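Local coordinates for protein flavoredoxin (Methanosarcina acetivorans, PDB 3BNK) that binds flavin mononucleotide and probably serves in electron transfer as a member of the flavoredoxin family, at residues C113-E118 / K155-L160. Numbering follows the deposited sequence.
Sequences CTLNLE and KKMDPL
Between Thr114 and Met157 no ring or other planar side chain is involved; the one flat group in play is the peptide that follows Met157, whose carbonyl O has Thr114 CG2 3.5 Å away. The same carbonyl reaches the other branch of Thr114 through a water 2.7 Å from Thr114 OG1 and 2.9 Å from Met157 O, bridging two segments that share no direct hydrogen bond. A chi1 of 72° turns OG1, rather than the methyl, onto the methionine side chain. Met157 runs extended to its sulfur and then bends (chi3 54°), bringing CE to 3.4 Å from Thr114 OG1. That methyl also packs on Leu115, with CE 4.1 Å from CD2. The contact joins the loop residue Thr114 and the adjacent Leu115, leading into strand 115-126 of the antiparallel sheet in an FMN-binding split barrel, as in flavin reductase-like proteins, to the end of helix 154-157. The chain leaves that helix at Asp158, which has positive phi, and passes through Pro159 toward strand 160-163. On the strand side, the backbone of Thr114 and Leu115 bonds to Phe71 of strand 66-71. Tyr14 of the second subunit packs against both Leu115 and Met157.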
loop_
_atom_site.group_PDB
_atom_site.type_symbol
_atom_site.label_atom_id
_atom_site.label_comp_id
_atom_site.label_asym_id
_atom_site.label_seq_id
_atom_site.Cartn_x
_atom_site.Cartn_y
_atom_site.Cartn_z
ATOM N N CYS B 113 15.092 -10.764 -6.892
ATOM C CA CYS B 113 14.353 -9.553 -6.508
ATOM C C CYS B 113 15.283 -8.409 -6.064
ATOM O O CYS B 113 16.349 -8.638 -5.492
ATOM C CB CYS B 113 13.281 -9.865 -5.450
ATOM S SG CYS B 113 11.813 -10.698 -6.151
ATOM N N THR B 114 14.868 -7.177 -6.331
ATOM C CA THR B 114 15.736 -6.032 -6.129
ATOM C C THR B 114 15.865 -5.618 -4.669
ATOM O O THR B 114 16.820 -4.919 -4.294
ATOM C CB THR B 114 15.280 -4.832 -6.976
ATOM O OG1 THR B 114 14.067 -4.284 -6.434
ATOM C CG2 THR B 114 15.084 -5.267 -8.439
ATOM N N LEU B 115 14.893 -6.042 -3.865
ATOM C CA LEU B 115 14.794 -5.673 -2.455
ATOM C C LEU B 115 14.008 -6.760 -1.726
ATOM O O LEU B 115 12.948 -7.199 -2.197
ATOM C CB LEU B 115 14.110 -4.299 -2.293
ATOM C CG LEU B 115 13.770 -3.747 -0.894
ATOM C CD1 LEU B 115 15.022 -3.311 -0.072
ATOM C CD2 LEU B 115 12.805 -2.594 -1.006
ATOM N N ASN B 116 14.549 -7.196 -0.589
ATOM C CA ASN B 116 13.912 -8.222 0.255
ATOM C C ASN B 116 13.798 -7.760 1.703
ATOM O O ASN B 116 14.797 -7.386 2.318
ATOM C CB ASN B 116 14.687 -9.554 0.216
ATOM C CG ASN B 116 15.320 -9.833 -1.131
ATOM O OD1 ASN B 116 16.461 -9.432 -1.387
ATOM N ND2 ASN B 116 14.600 -10.555 -1.989
ATOM N N LEU B 117 12.575 -7.775 2.225
ATOM C CA LEU B 117 12.308 -7.419 3.613
ATOM C C LEU B 117 11.961 -8.676 4.400
ATOM O O LEU B 117 10.963 -9.329 4.125
ATOM C CB LEU B 117 11.187 -6.370 3.715
ATOM C CG LEU B 117 11.251 -5.148 2.783
ATOM C CD1 LEU B 117 10.084 -4.185 3.030
ATOM C CD2 LEU B 117 12.620 -4.389 2.842
ATOM N N GLU B 118 12.811 -9.009 5.369
ATOM C CA GLU B 118 12.674 -10.210 6.180
ATOM C C GLU B 118 11.924 -9.835 7.460
ATOM O O GLU B 118 12.388 -8.999 8.226
ATOM C CB GLU B 118 14.065 -10.788 6.474
ATOM C CG GLU B 118 14.103 -12.087 7.273
ATOM C CD GLU B 118 15.540 -12.545 7.588
ATOM O OE1 GLU B 118 16.469 -11.702 7.563
ATOM O OE2 GLU B 118 15.729 -13.752 7.860
ATOM N N LYS B 155 13.918 3.938 -9.634
ATOM C CA LYS B 155 14.166 3.805 -11.079
ATOM C C LYS B 155 15.160 2.676 -11.381
ATOM O O LYS B 155 15.018 1.968 -12.384
ATOM C CB LYS B 155 14.632 5.135 -11.696
ATOM C CG LYS B 155 13.626 6.276 -11.626
ATOM C CD LYS B 155 12.684 6.288 -12.828
ATOM C CE LYS B 155 11.280 5.852 -12.479
ATOM N NZ LYS B 155 10.377 6.018 -13.665
ATOM N N LYS B 156 16.152 2.504 -10.505
ATOM C CA LYS B 156 17.053 1.369 -10.575
ATOM C C LYS B 156 16.290 0.061 -10.348
ATOM O O LYS B 156 16.505 -0.922 -11.055
ATOM C CB LYS B 156 18.178 1.515 -9.554
ATOM C CG LYS B 156 19.374 2.347 -10.037
ATOM C CD LYS B 156 20.270 2.740 -8.852
ATOM C CE LYS B 156 21.656 3.213 -9.307
ATOM N NZ LYS B 156 22.650 3.271 -8.162
ATOM N N MET B 157 15.390 0.069 -9.364
ATOM C CA MET B 157 14.583 -1.106 -9.009
ATOM C C MET B 157 13.647 -1.548 -10.124
ATOM O O MET B 157 13.449 -2.749 -10.324
ATOM C CB MET B 157 13.775 -0.828 -7.741
ATOM C CG MET B 157 14.652 -0.603 -6.516
ATOM S SD MET B 157 13.749 -0.205 -5.021
ATOM C CE MET B 157 12.588 -1.566 -4.925
ATOM N N ASP B 158 13.087 -0.570 -10.838
ATOM C CA ASP B 158 12.071 -0.796 -11.877
ATOM C C ASP B 158 10.965 -1.776 -11.419
ATOM O O ASP B 158 10.740 -2.822 -12.063
ATOM C CB ASP B 158 12.723 -1.247 -13.200
ATOM C CG ASP B 158 11.731 -1.324 -14.361
ATOM O OD1 ASP B 158 11.811 -2.309 -15.139
ATOM O OD2 ASP B 158 10.879 -0.418 -14.501
ATOM N N PRO B 159 10.267 -1.439 -10.306
ATOM C CA PRO B 159 9.251 -2.357 -9.799
ATOM C C PRO B 159 7.954 -2.289 -10.600
ATOM O O PRO B 159 7.724 -1.329 -11.363
ATOM C CB PRO B 159 8.997 -1.836 -8.385
ATOM C CG PRO B 159 9.166 -0.378 -8.507
ATOM C CD PRO B 159 10.345 -0.223 -9.472
ATOM N N LEU B 160 7.116 -3.303 -10.406
ATOM C CA LEU B 160 5.782 -3.336 -11.008
ATOM C C LEU B 160 4.711 -2.745 -10.087
ATOM O O LEU B 160 4.902 -2.653 -8.878
ATOM C CB LEU B 160 5.420 -4.771 -11.395
ATOM C CG LEU B 160 6.263 -5.345 -12.527
ATOM C CD1 LEU B 160 6.189 -6.875 -12.514
ATOM C CD2 LEU B 160 5.820 -4.728 -13.873
HETATM O O HOH W 1 12.021 -3.902 -8.134
#